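PDB 5UYT: Ice-binding protein from Flavobacteriaceae bacterium, which probably binds to ice crystals through its beta-solenoid domains and so acts as an antifreeze protein in an Antarctic bacterium. Local coordinates for residues 216-227 with 271-282; 236-244 with 411-419. All blocks are in the same frame, centred on the assembly; numbering follows the deposited sequence.

Interaction 1. Residues 216-227 with 271-282; sequences PNLGTVVCYTIF and STAQAALDLNNA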
ATOM      1  N   PRO A 216       2.773  -1.298 -19.126  1.00 21.62           N
ATOM      2  CA  PRO A 216       3.590  -1.429 -20.321  1.00 22.12           C
ATOM      3  C   PRO A 216       2.924  -2.340 -21.341  1.00 22.33           C
ATOM      4  O   PRO A 216       2.190  -3.270 -20.966  1.00 22.67           O
ATOM      5  CB  PRO A 216       4.846  -2.127 -19.803  1.00 21.75           C
ATOM      6  CG  PRO A 216       4.344  -2.972 -18.640  1.00 21.08           C
ATOM      7  CD  PRO A 216       3.387  -2.005 -17.979  1.00 21.02           C
ATOM      8  N   ASN A 217       3.186  -2.076 -22.615  1.00 23.24           N
ATOM      9  CA  ASN A 217       2.835  -3.019 -23.630  1.00 23.13           C
ATOM     10  C   ASN A 217       3.929  -4.081 -23.612  1.00 22.55           C
ATOM     11  O   ASN A 217       5.104  -3.776 -23.854  1.00 23.52           O
ATOM     12  CB  ASN A 217       2.737  -2.321 -24.983  1.00 25.39           C
ATOM     13  CG  ASN A 217       2.496  -3.292 -26.131  1.00 26.07           C
ATOM     14  OD1 ASN A 217       2.147  -4.446 -25.945  1.00 24.59           O
ATOM     15  ND2 ASN A 217       2.656  -2.787 -27.348  1.00 28.58           N
ATOM     16  N   LEU A 218       3.556  -5.312 -23.267  1.00 20.71           N
ATOM     17  CA  LEU A 218       4.533  -6.418 -23.304  1.00 20.08           C
ATOM     18  C   LEU A 218       4.781  -6.986 -24.717  1.00 20.69           C
ATOM     19  O   LEU A 218       5.688  -7.815 -24.890  1.00 20.17           O
ATOM     20  CB  LEU A 218       4.140  -7.544 -22.336  1.00 19.20           C
ATOM     21  CG  LEU A 218       4.050  -7.146 -20.855  1.00 19.45           C
ATOM     22  CD1 LEU A 218       3.596  -8.355 -20.047  1.00 19.42           C
ATOM     23  CD2 LEU A 218       5.383  -6.615 -20.334  1.00 20.88           C
ATOM     24  N   GLY A 219       4.012  -6.558 -25.733  1.00 21.02           N
ATOM     25  CA  GLY A 219       4.104  -7.223 -27.049  1.00 21.69           C
ATOM     26  C   GLY A 219       4.063  -8.753 -26.948  1.00 21.24           C
ATOM     27  O   GLY A 219       3.226  -9.315 -26.222  1.00 20.41           O
ATOM     28  N   THR A 220       4.968  -9.431 -27.664  1.00 21.92           N
ATOM     29  CA  THR A 220       4.893 -10.897 -27.771  1.00 21.99           C
ATOM     30  C   THR A 220       5.378 -11.587 -26.494  1.00 21.68           C
ATOM     31  O   THR A 220       5.065 -12.755 -26.262  1.00 20.39           O
ATOM     32  CB  THR A 220       5.674 -11.455 -28.983  1.00 23.18           C
ATOM     33  OG1 THR A 220       7.081 -11.212 -28.773  1.00 24.29           O
ATOM     34  CG2 THR A 220       5.244 -10.792 -30.298  1.00 24.60           C
ATOM     35  N   VAL A 221       6.097 -10.859 -25.642  1.00 21.66           N
ATOM     36  CA  VAL A 221       6.590 -11.467 -24.411  1.00 23.00           C
ATOM     37  C   VAL A 221       5.435 -11.767 -23.404  1.00 22.39           C
ATOM     38  O   VAL A 221       5.612 -12.548 -22.451  1.00 21.74           O
ATOM     39  CB  VAL A 221       7.847 -10.716 -23.857  1.00 24.95           C
ATOM     40  CG1 VAL A 221       7.457  -9.716 -22.798  1.00 26.38           C
ATOM     41  CG2 VAL A 221       8.818 -11.732 -23.243  1.00 27.04           C
ATOM     42  N   VAL A 222       4.218 -11.247 -23.692  1.00 22.55           N
ATOM     43  CA  VAL A 222       3.002 -11.652 -22.949  1.00 22.12           C
ATOM     44  C   VAL A 222       2.729 -13.173 -23.058  1.00 22.22           C
ATOM     45  O   VAL A 222       2.100 -13.770 -22.170  1.00 21.70           O
ATOM     46  CB  VAL A 222       1.719 -10.874 -23.389  1.00 22.37           C
ATOM     47  CG1 VAL A 222       1.140 -11.416 -24.679  1.00 22.67           C
ATOM     48  CG2 VAL A 222       0.668 -10.898 -22.280  1.00 21.90           C
ATOM     49  N   CYS A 223       3.246 -13.797 -24.120  1.00 21.94           N
ATOM     50  CA  CYS A 223       3.088 -15.243 -24.312  1.00 20.56           C
ATOM     51  C   CYS A 223       4.143 -16.080 -23.630  1.00 19.23           C
ATOM     52  O   CYS A 223       4.042 -17.306 -23.671  1.00 18.24           O
ATOM     53  CB  CYS A 223       3.054 -15.596 -25.814  1.00 21.39           C
ATOM     54  SG  CYS A 223       1.579 -14.914 -26.616  1.00 23.48           S
ATOM     55  N   TYR A 224       5.138 -15.440 -23.010  1.00 18.08           N
ATOM     56  CA  TYR A 224       6.168 -16.195 -22.291  1.00 17.12           C
ATOM     57  C   TYR A 224       5.948 -16.097 -20.791  1.00 16.59           C
ATOM     58  O   TYR A 224       5.434 -15.094 -20.302  1.00 17.46           O
ATOM     59  CB  TYR A 224       7.553 -15.646 -22.621  1.00 17.46           C
ATOM     60  CG  TYR A 224       8.135 -16.124 -23.923  1.00 17.64           C
ATOM     61  CD1 TYR A 224       9.102 -17.137 -23.940  1.00 18.04           C
ATOM     62  CD2 TYR A 224       7.753 -15.550 -25.138  1.00 18.07           C
ATOM     63  CE1 TYR A 224       9.635 -17.572 -25.142  1.00 18.06           C
ATOM     64  CE2 TYR A 224       8.287 -15.975 -26.343  1.00 18.49           C
ATOM     65  CZ  TYR A 224       9.242 -16.981 -26.326  1.00 18.64           C
ATOM     66  OH  TYR A 224       9.800 -17.395 -27.494  1.00 18.32           O
ATOM     67  N   THR A 225       6.392 -17.116 -20.075  1.00 15.23           N
ATOM     68  CA  THR A 225       6.302 -17.140 -18.652  1.00 15.05           C
ATOM     69  C   THR A 225       7.688 -17.092 -18.017  1.00 15.14           C
ATOM     70  O   THR A 225       7.838 -16.525 -16.933  1.00 15.40           O
ATOM     71  CB  THR A 225       5.513 -18.384 -18.220  1.00 14.48           C
ATOM     72  OG1 THR A 225       4.230 -18.334 -18.861  1.00 14.92           O
ATOM     73  CG2 THR A 225       5.326 -18.443 -16.695  1.00 13.44           C
ATOM     74  N   ILE A 226       8.677 -17.755 -18.627  1.00 15.15           N
ATOM     75  CA  ILE A 226      10.062 -17.727 -18.136  0.50 15.47           C
ATOM     76  C   ILE A 226      10.914 -17.448 -19.371  1.00 16.36           C
ATOM     77  O   ILE A 226      10.884 -18.243 -20.340  1.00 16.88           O
ATOM     78  CB  ILE A 226      10.497 -19.086 -17.535  0.50 14.78           C
ATOM     79  CG1 ILE A 226       9.512 -19.544 -16.452  0.50 14.10           C
ATOM     80  CG2 ILE A 226      11.927 -19.016 -16.996  0.50 15.45           C
ATOM     81  CD1 ILE A 226       9.558 -18.756 -15.161  0.50 13.81           C
ATOM     82  N   PHE A 227      11.632 -16.338 -19.362  1.00 17.01           N
ATOM     83  CA  PHE A 227      12.354 -15.925 -20.569  1.00 17.59           C
ATOM     84  C   PHE A 227      13.597 -15.124 -20.245  1.00 18.65           C
ATOM     85  O   PHE A 227      13.543 -14.206 -19.413  1.00 17.93           O
ATOM     86  CB  PHE A 227      11.428 -15.119 -21.504  1.00 18.27           C
ATOM     87  CG  PHE A 227      12.137 -14.576 -22.721  1.00 19.38           C
ATOM     88  CD1 PHE A 227      12.401 -15.400 -23.808  1.00 20.32           C
ATOM     89  CD2 PHE A 227      12.570 -13.245 -22.779  1.00 20.25           C
ATOM     90  CE1 PHE A 227      13.068 -14.904 -24.945  1.00 20.55           C
ATOM     91  CE2 PHE A 227      13.247 -12.753 -23.910  1.00 21.45           C
ATOM     92  CZ  PHE A 227      13.490 -13.590 -24.994  1.00 21.75           C
ATOM     93  N   SER A 271      10.786 -16.413 -32.583  1.00 23.45           N
ATOM     94  CA  SER A 271       9.949 -16.046 -31.442  1.00 22.69           C
ATOM     95  C   SER A 271      10.775 -15.481 -30.274  1.00 21.99           C
ATOM     96  O   SER A 271      10.397 -14.468 -29.685  1.00 21.76           O
ATOM     97  CB  SER A 271       9.109 -17.243 -30.972  1.00 21.72           C
ATOM     98  OG  SER A 271       8.410 -16.925 -29.782  1.00 20.93           O
ATOM     99  N   THR A 272      11.886 -16.140 -29.923  1.00 21.64           N
ATOM    100  CA  THR A 272      12.734 -15.617 -28.841  1.00 20.99           C
ATOM    101  C   THR A 272      13.360 -14.265 -29.248  1.00 22.89           C
ATOM    102  O   THR A 272      13.558 -13.412 -28.395  1.00 21.91           O
ATOM    103  CB  THR A 272      13.833 -16.606 -28.376  1.00 20.62           C
ATOM    104  OG1 THR A 272      14.790 -16.804 -29.422  1.00 21.32           O
ATOM    105  CG2 THR A 272      13.217 -17.951 -27.938  1.00 19.74           C
ATOM    106  N   ALA A 273      13.674 -14.084 -30.542  1.00 23.66           N
ATOM    107  CA  ALA A 273      14.256 -12.823 -31.000  1.00 25.68           C
ATOM    108  C   ALA A 273      13.262 -11.676 -30.824  1.00 25.80           C
ATOM    109  O   ALA A 273      13.637 -10.589 -30.340  1.00 26.10           O
ATOM    110  CB  ALA A 273      14.762 -12.925 -32.456  1.00 26.36           C
ATOM    111  N   GLN A 274      11.999 -11.927 -31.172  1.00 26.03           N
ATOM    112  CA  GLN A 274      10.949 -10.912 -31.060  1.00 26.42           C
ATOM    113  C   GLN A 274      10.615 -10.637 -29.602  1.00 24.73           C
ATOM    114  O   GLN A 274      10.388  -9.468 -29.208  1.00 24.57           O
ATOM    115  CB  GLN A 274       9.683 -11.308 -31.840  1.00 27.48           C
ATOM    116  CG  GLN A 274       8.581 -10.239 -31.809  1.00 30.32           C
ATOM    117  CD  GLN A 274       8.986  -8.937 -32.494  1.00 32.53           C
ATOM    118  OE1 GLN A 274       9.611  -8.939 -33.545  1.00 34.65           O
ATOM    119  NE2 GLN A 274       8.612  -7.814 -31.899  1.00 34.94           N
ATOM    120  N   ALA A 275      10.584 -11.709 -28.801  1.00 22.44           N
ATOM    121  CA  ALA A 275      10.374 -11.554 -27.363  1.00 21.53           C
ATOM    122  C   ALA A 275      11.490 -10.698 -26.735  1.00 21.48           C
ATOM    123  O   ALA A 275      11.211  -9.878 -25.863  1.00 21.30           O
ATOM    124  CB  ALA A 275      10.265 -12.898 -26.670  1.00 20.27           C
ATOM    125  N   ALA A 276      12.736 -10.912 -27.141  1.00 21.83           N
ATOM    126  CA  ALA A 276      13.849 -10.134 -26.555  1.00 22.40           C
ATOM    127  C   ALA A 276      13.694  -8.629 -26.843  1.00 23.09           C
ATOM    128  O   ALA A 276      13.949  -7.790 -25.972  1.00 23.12           O
ATOM    129  CB  ALA A 276      15.205 -10.629 -27.082  1.00 23.36           C
ATOM    130  N   LEU A 277      13.299  -8.289 -28.064  1.00 23.55           N
ATOM    131  CA  LEU A 277      13.078  -6.871 -28.431  1.00 25.20           C
ATOM    132  C   LEU A 277      11.964  -6.278 -27.569  1.00 24.32           C
ATOM    133  O   LEU A 277      12.079  -5.176 -27.018  1.00 24.31           O
ATOM    134  CB  LEU A 277      12.740  -6.740 -29.928  1.00 26.64           C
ATOM    135  CG  LEU A 277      13.893  -7.073 -30.885  1.00 29.51           C
ATOM    136  CD1 LEU A 277      13.445  -7.015 -32.355  1.00 31.37           C
ATOM    137  CD2 LEU A 277      15.079  -6.105 -30.713  1.00 32.17           C
ATOM    138  N   ASP A 278      10.892  -7.037 -27.430  1.00 23.63           N
ATOM    139  CA  ASP A 278       9.728  -6.562 -26.704  1.00 23.56           C
ATOM    140  C   ASP A 278      10.004  -6.456 -25.203  1.00 22.66           C
ATOM    141  O   ASP A 278       9.511  -5.538 -24.554  1.00 22.29           O
ATOM    142  CB  ASP A 278       8.533  -7.454 -26.977  1.00 23.76           C
ATOM    143  CG  ASP A 278       7.998  -7.252 -28.371  1.00 26.03           C
ATOM    144  OD1 ASP A 278       8.362  -6.236 -28.988  1.00 27.99           O
ATOM    145  OD2 ASP A 278       7.217  -8.088 -28.843  1.00 27.50           O
ATOM    146  N   LEU A 279      10.825  -7.366 -24.685  1.00 22.40           N
ATOM    147  CA  LEU A 279      11.251  -7.290 -23.279  1.00 21.84           C
ATOM    148  C   LEU A 279      12.065  -6.015 -23.034  1.00 22.15           C
ATOM    149  O   LEU A 279      11.818  -5.313 -22.054  1.00 21.92           O
ATOM    150  CB  LEU A 279      12.080  -8.513 -22.880  1.00 21.94           C
ATOM    151  CG  LEU A 279      12.594  -8.553 -21.437  1.00 22.07           C
ATOM    152  CD1 LEU A 279      11.412  -8.603 -20.473  1.00 22.98           C
ATOM    153  CD2 LEU A 279      13.428  -9.820 -21.249  1.00 21.62           C
ATOM    154  N   ASN A 280      13.030  -5.706 -23.905  1.00 23.49           N
ATOM    155  CA  ASN A 280      13.790  -4.473 -23.742  1.00 24.62           C
ATOM    156  C   ASN A 280      12.895  -3.243 -23.791  1.00 25.36           C
ATOM    157  O   ASN A 280      13.091  -2.298 -23.012  1.00 25.37           O
ATOM    158  CB  ASN A 280      14.882  -4.327 -24.821  1.00 26.95           C
ATOM    159  CG  ASN A 280      15.984  -5.344 -24.657  1.00 27.99           C
ATOM    160  OD1 ASN A 280      16.031  -6.062 -23.658  1.00 28.38           O
ATOM    161  ND2 ASN A 280      16.854  -5.442 -25.649  1.00 31.00           N
ATOM    162  N   ASN A 281      11.921  -3.245 -24.702  1.00 25.20           N
ATOM    163  CA  ASN A 281      11.015  -2.089 -24.804  1.00 26.80           C
ATOM    164  C   ASN A 281      10.217  -1.900 -23.501  1.00 24.93           C
ATOM    165  O   ASN A 281      10.094  -0.763 -23.006  1.00 25.60           O
ATOM    166  CB  ASN A 281      10.045  -2.203 -25.973  1.00 28.82           C
ATOM    167  CG  ASN A 281      10.723  -2.156 -27.340  1.00 32.54           C
ATOM    168  OD1 ASN A 281      11.771  -1.540 -27.527  1.00 36.06           O
ATOM    169  ND2 ASN A 281      10.082  -2.800 -28.322  1.00 34.20           N
ATOM    170  N   ALA A 282       9.702  -3.000 -22.951  1.00 23.45           N
ATOM    171  CA  ALA A 282       8.926  -2.955 -21.710  1.00 22.86           C
ATOM    172  C   ALA A 282       9.798  -2.479 -20.530  1.00 23.43           C
ATOM    173  O   ALA A 282       9.350  -1.667 -19.704  1.00 22.54           O
ATOM    174  CB  ALA A 282       8.300  -4.318 -21.408  1.00 21.41           C
TER
HETATM  175  O   HOH W   1       7.235  -4.642 -25.441  1.00 27.57           O
HETATM  176  O   HOH W   2       7.818 -13.583 -29.653  1.00 28.91           O
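Ala275 presses its methyl group between two aromatic rings and a valine at the apolar centre of this contact. Its CB lies over one face of the Phe227 ring, 4.0 Å from the centroid and 22° off the normal, a CH-pi contact displaced toward the rim. The same CB meets CE2 of Tyr224 at 3.7 Å and, more distantly, CG2 of Val221. So small a residue suits the spot, since the backbones come closest here. With CG anti to the backbone N (chi1 176°), Phe227 reaches down to the helix and brings CD2 to 3.8 Å from CD2 of Leu279, which sits at the ring edge. Two turns on from Ala275, Ala282 lets CD2 of Leu218 approach its CB to 3.9 Å. Leu403 and Ile384 of the solenoid strands back this apolar layer.

Farther out, Tyr224 carries its hydroxyl to the start of segment 271-282: OH lies 2.7 Å from Ser271 OG, which meets the ring edge near its plane, and either oxygen could donate. At the exposed side, Asp278 OD2 accepts the backbone N of Thr220 in a nearly straight bond (2.9 Å), received on the anti side and 32° out of the carboxylate plane. Gln274 NE2 reaches both carboxylate oxygens weakly. One water links Asn217 O to Asp278 O, and another joins Thr220 OG1 to Ser271 O. Gly219 has positive phi, and a side chain there would collide with OD2.

Helix 270-288 thus lies along the beta-helix, as in ice-binding proteins of this family. Alanines permit close approach at the buried side, while Asp278 takes up the amide at the start of the 3-10 turn 220-223, and its charge is probably eased by these N-H donors.

Interaction 2. Residues 236-244 with 411-419; sequences AGITYVTGD and TFGINAQMT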
ATOM      1  N   ALA A 236      15.480 -27.686 -13.254  1.00 14.25           N
ATOM      2  CA  ALA A 236      15.686 -29.002 -12.603  1.00 14.51           C
ATOM      3  C   ALA A 236      14.460 -29.355 -11.800  1.00 14.90           C
ATOM      4  O   ALA A 236      13.685 -28.460 -11.413  1.00 13.50           O
ATOM      5  CB  ALA A 236      16.888 -28.966 -11.677  1.00 15.38           C
ATOM      6  N   GLY A 237      14.305 -30.657 -11.527  1.00 14.93           N
ATOM      7  CA  GLY A 237      13.149 -31.132 -10.756  1.00 14.41           C
ATOM      8  C   GLY A 237      11.880 -31.121 -11.614  1.00 14.06           C
ATOM      9  O   GLY A 237      11.925 -30.959 -12.845  1.00 14.29           O
ATOM     10  N   ILE A 238      10.766 -31.299 -10.932  1.00 13.84           N
ATOM     11  CA  ILE A 238       9.428 -31.386 -11.543  1.00 13.63           C
ATOM     12  C   ILE A 238       8.777 -29.997 -11.547  1.00 13.60           C
ATOM     13  O   ILE A 238       8.388 -29.454 -10.492  1.00 13.84           O
ATOM     14  CB  ILE A 238       8.549 -32.432 -10.780  1.00 14.12           C
ATOM     15  CG1 ILE A 238       9.204 -33.847 -10.797  1.00 15.27           C
ATOM     16  CG2 ILE A 238       7.126 -32.437 -11.353  1.00 15.27           C
ATOM     17  CD1 ILE A 238       9.417 -34.434 -12.196  1.00 15.54           C
ATOM     18  N   THR A 239       8.645 -29.454 -12.749  1.00 13.18           N
ATOM     19  CA  THR A 239       8.195 -28.075 -12.920  1.00 13.15           C
ATOM     20  C   THR A 239       7.062 -28.097 -13.904  1.00 12.90           C
ATOM     21  O   THR A 239       7.124 -28.856 -14.908  1.00 13.18           O
ATOM     22  CB  THR A 239       9.374 -27.239 -13.446  1.00 13.02           C
ATOM     23  OG1 THR A 239      10.246 -26.984 -12.340  1.00 13.16           O
ATOM     24  CG2 THR A 239       8.912 -25.920 -14.066  1.00 14.54           C
ATOM     25  N   TYR A 240       6.034 -27.275 -13.646  1.00 13.20           N
ATOM     26  CA  TYR A 240       4.926 -27.106 -14.620  1.00 13.56           C
ATOM     27  C   TYR A 240       4.807 -25.623 -15.009  1.00 13.65           C
ATOM     28  O   TYR A 240       4.984 -24.747 -14.156  1.00 13.83           O
ATOM     29  CB  TYR A 240       3.598 -27.515 -14.008  1.00 14.30           C
ATOM     30  CG  TYR A 240       3.482 -29.028 -13.969  1.00 14.30           C
ATOM     31  CD1 TYR A 240       2.791 -29.722 -14.969  1.00 14.56           C
ATOM     32  CD2 TYR A 240       4.104 -29.753 -12.949  1.00 15.12           C
ATOM     33  CE1 TYR A 240       2.747 -31.128 -14.940  1.00 14.51           C
ATOM     34  CE2 TYR A 240       4.063 -31.130 -12.922  1.00 14.95           C
ATOM     35  CZ  TYR A 240       3.373 -31.799 -13.912  1.00 15.14           C
ATOM     36  OH  TYR A 240       3.335 -33.183 -13.800  1.00 16.14           O
ATOM     37  N   VAL A 241       4.562 -25.360 -16.287  1.00 13.23           N
ATOM     38  CA  VAL A 241       4.471 -23.986 -16.775  1.00 13.31           C
ATOM     39  C   VAL A 241       3.246 -23.864 -17.676  1.00 14.80           C
ATOM     40  O   VAL A 241       2.985 -24.777 -18.488  1.00 14.75           O
ATOM     41  CB  VAL A 241       5.739 -23.604 -17.613  1.00 14.09           C
ATOM     42  CG1 VAL A 241       5.582 -22.185 -18.192  1.00 14.12           C
ATOM     43  CG2 VAL A 241       6.991 -23.658 -16.728  1.00 14.67           C
ATOM     44  N   THR A 242       2.492 -22.757 -17.545  1.00 13.77           N
ATOM     45  CA  THR A 242       1.533 -22.397 -18.582  1.00 14.65           C
ATOM     46  C   THR A 242       2.113 -21.150 -19.254  1.00 14.98           C
ATOM     47  O   THR A 242       2.381 -20.136 -18.584  1.00 15.18           O
ATOM     48  CB  THR A 242       0.146 -22.101 -17.999  1.00 14.63           C
ATOM     49  OG1 THR A 242      -0.306 -23.284 -17.319  1.00 14.93           O
ATOM     50  CG2 THR A 242      -0.842 -21.728 -19.129  1.00 14.94           C
ATOM     51  N   GLY A 243       2.349 -21.276 -20.546  1.00 15.85           N
ATOM     52  CA  GLY A 243       2.970 -20.236 -21.387  1.00 16.37           C
ATOM     53  C   GLY A 243       4.294 -20.748 -21.922  1.00 16.90           C
ATOM     54  O   GLY A 243       4.644 -21.920 -21.710  1.00 16.97           O
ATOM     55  N   ASP A 244       5.013 -19.889 -22.651  1.00 16.07           N
ATOM     56  CA  ASP A 244       6.245 -20.346 -23.340  1.00 15.99           C
ATOM     57  C   ASP A 244       7.469 -20.137 -22.468  1.00 15.66           C
ATOM     58  O   ASP A 244       7.448 -19.294 -21.561  1.00 15.67           O
ATOM     59  CB  ASP A 244       6.457 -19.581 -24.660  1.00 16.24           C
ATOM     60  CG  ASP A 244       5.581 -20.090 -25.819  1.00 17.20           C
ATOM     61  OD1 ASP A 244       4.536 -20.738 -25.597  1.00 17.43           O
ATOM     62  OD2 ASP A 244       5.897 -19.778 -26.994  1.00 17.84           O
ATOM     63  N   THR A 411      15.750 -22.637 -12.635  1.00 15.39           N
ATOM     64  CA  THR A 411      14.512 -22.878 -11.911  1.00 14.24           C
ATOM     65  C   THR A 411      14.565 -24.281 -11.306  1.00 15.23           C
ATOM     66  O   THR A 411      15.214 -25.200 -11.880  1.00 15.53           O
ATOM     67  CB  THR A 411      13.256 -22.753 -12.826  1.00 13.77           C
ATOM     68  OG1 THR A 411      13.328 -23.714 -13.899  1.00 13.78           O
ATOM     69  CG2 THR A 411      13.243 -21.326 -13.475  1.00 13.68           C
ATOM     70  N   PHE A 412      13.857 -24.455 -10.184  1.00 14.08           N
ATOM     71  CA  PHE A 412      13.894 -25.706  -9.442  1.00 14.46           C
ATOM     72  C   PHE A 412      12.468 -26.063  -8.985  1.00 14.56           C
ATOM     73  O   PHE A 412      11.954 -25.443  -8.044  1.00 14.90           O
ATOM     74  CB  PHE A 412      14.831 -25.555  -8.213  1.00 15.10           C
ATOM     75  CG  PHE A 412      16.263 -25.300  -8.579  1.00 16.24           C
ATOM     76  CD1 PHE A 412      17.154 -26.358  -8.772  1.00 17.51           C
ATOM     77  CD2 PHE A 412      16.742 -24.007  -8.728  1.00 16.43           C
ATOM     78  CE1 PHE A 412      18.494 -26.137  -9.123  1.00 18.72           C
ATOM     79  CE2 PHE A 412      18.070 -23.782  -9.095  1.00 17.73           C
ATOM     80  CZ  PHE A 412      18.961 -24.844  -9.290  1.00 18.87           C
ATOM     81  N   GLY A 413      11.811 -27.023  -9.652  1.00 13.15           N
ATOM     82  CA  GLY A 413      10.565 -27.551  -9.104  1.00 13.33           C
ATOM     83  C   GLY A 413       9.524 -26.466  -8.851  1.00 13.61           C
ATOM     84  O   GLY A 413       8.923 -26.421  -7.758  1.00 14.34           O
ATOM     85  N   ILE A 414       9.241 -25.670  -9.873  1.00 13.33           N
ATOM     86  CA  ILE A 414       8.335 -24.504  -9.731  1.00 13.07           C
ATOM     87  C   ILE A 414       7.028 -24.736 -10.497  1.00 14.10           C
ATOM     88  O   ILE A 414       6.916 -25.690 -11.289  1.00 13.11           O
ATOM     89  CB  ILE A 414       8.995 -23.184 -10.206  1.00 13.41           C
ATOM     90  CG1 ILE A 414       9.142 -23.130 -11.739  1.00 13.08           C
ATOM     91  CG2 ILE A 414      10.368 -22.960  -9.528  1.00 13.41           C
ATOM     92  CD1 ILE A 414       9.567 -21.715 -12.205  1.00 13.13           C
ATOM     93  N   ASN A 415       6.044 -23.871 -10.238  1.00 13.02           N
ATOM     94  CA  ASN A 415       4.792 -23.883 -10.993  1.00 13.32           C
ATOM     95  C   ASN A 415       4.520 -22.449 -11.415  1.00 13.61           C
ATOM     96  O   ASN A 415       4.304 -21.579 -10.562  1.00 13.40           O
ATOM     97  CB  ASN A 415       3.657 -24.479 -10.172  1.00 14.46           C
ATOM     98  CG  ASN A 415       2.415 -24.756 -11.019  1.00 16.10           C
ATOM     99  OD1 ASN A 415       1.886 -25.902 -11.075  1.00 18.11           O
ATOM    100  ND2 ASN A 415       1.961 -23.747 -11.675  1.00 15.25           N
ATOM    101  N   ALA A 416       4.595 -22.182 -12.716  1.00 12.55           N
ATOM    102  CA  ALA A 416       4.545 -20.784 -13.151  1.00 12.43           C
ATOM    103  C   ALA A 416       3.506 -20.674 -14.245  1.00 12.91           C
ATOM    104  O   ALA A 416       3.571 -21.414 -15.237  1.00 12.82           O
ATOM    105  CB  ALA A 416       5.925 -20.345 -13.672  1.00 13.27           C
ATOM    106  N   GLN A 417       2.557 -19.752 -14.076  1.00 13.43           N
ATOM    107  CA  GLN A 417       1.437 -19.638 -14.985  1.00 13.85           C
ATOM    108  C   GLN A 417       1.230 -18.210 -15.414  1.00 14.74           C
ATOM    109  O   GLN A 417       1.010 -17.335 -14.587  1.00 14.94           O
ATOM    110  CB  GLN A 417       0.130 -20.179 -14.331  1.00 15.13           C
ATOM    111  CG  GLN A 417       0.237 -21.694 -13.998  1.00 15.25           C
ATOM    112  CD  GLN A 417      -0.961 -22.247 -13.236  1.00 17.55           C
ATOM    113  OE1 GLN A 417      -0.795 -23.015 -12.246  1.00 19.50           O
ATOM    114  NE2 GLN A 417      -2.135 -21.918 -13.684  1.00 17.04           N
ATOM    115  N   MET A 418       1.344 -17.965 -16.718  1.00 14.67           N
ATOM    116  CA  MET A 418       1.169 -16.609 -17.235  1.00 15.44           C
ATOM    117  C   MET A 418      -0.224 -16.064 -16.948  1.00 15.82           C
ATOM    118  O   MET A 418      -1.213 -16.817 -16.871  1.00 16.72           O
ATOM    119  CB  MET A 418       1.436 -16.580 -18.747  1.00 16.27           C
ATOM    120  CG  MET A 418       0.461 -17.377 -19.581  1.00 17.80           C
ATOM    121  SD  MET A 418       0.848 -17.185 -21.356  1.00 19.92           S
ATOM    122  CE  MET A 418      -0.393 -18.235 -22.079  1.00 21.14           C
ATOM    123  N   THR A 419      -0.285 -14.747 -16.774  1.00 15.89           N
ATOM    124  CA  THR A 419      -1.525 -14.002 -16.622  1.00 17.24           C
ATOM    125  C   THR A 419      -2.041 -13.646 -18.038  1.00 18.76           C
ATOM    126  O   THR A 419      -1.291 -13.801 -19.021  1.00 18.80           O
ATOM    127  CB  THR A 419      -1.253 -12.725 -15.795  1.00 17.50           C
ATOM    128  OG1 THR A 419      -0.054 -12.109 -16.295  1.00 17.18           O
ATOM    129  CG2 THR A 419      -1.010 -13.123 -14.294  1.00 16.62           C
TER
HETATM  130  O   HOH W   3      -2.680 -22.127 -16.351  1.00 19.13           O
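Thr239 OG1 accepts the backbone N of Ile414 at 3.0 Å, a side-chain oxygen standing in where the two ladders of this parallel pairing are separated by loops. Lying anti to the carbonyl carbon (chi1 -77°), OG1 faces the neighbouring coil, while CG2 runs beside Ile414 and touches its CG1 at 3.6 Å. Asn235 OD1 also bonds this hydroxyl, holding its rotation. Replacing this threonine by an alanine is likely to strip the Ile414 amide and Asn235 OD1 of their shared hydroxyl and to open a gap beside the isoleucine.

On one flank of Thr239, Ala236 N bonds to Thr411 O and Gly413 N to Ala236 O; Gly413, with positive phi, turns the chain toward the next strand. On the other, strands 240-242 and 415-417 run parallel, their short axes approaching to 4.7 Å with directions 3° apart, and their bonds end with Met418 N to Thr242 O at 3.0 Å. Thr242 and Gln417 share one face, OG1 lying 3.7 Å from CG, with a water between OG1 and Gln417 NE2, weakly held by the latter. Asn415 ND2 donates to Gln417 OE1 at 2.9 Å, tying its own strand's polar side chains together.

Val241 and Ala416, small and apolar, face inward onto Thr225 of strand 224-228. With strand 260-261 beside 240-242 and 397-404 beside 415-417, the pair joins neighbouring coils of the right-handed beta-helix, far apart in sequence.

Both contacts belong to the same solenoid domain and are partly buried, yet they hold it differently. Interaction 1 fastens the helix to the beta-helix, with an apolar interior of alanines and aromatic rings and a polar, hydrated outer side. Interaction 2 is made within the coils, mostly by backbone bonds between parallel strands, with valine and alanine inside and larger or polar residues outside. They meet at the corner around Thr225: its OG1 lies 2.6 Å from Thr242 O, a probable hydrogen bond, and its backbone N likewise approaches Asp244 O. Strand 224-228 therefore serves both, leading from the helix-covered side into the coil that residues 236-244 continue.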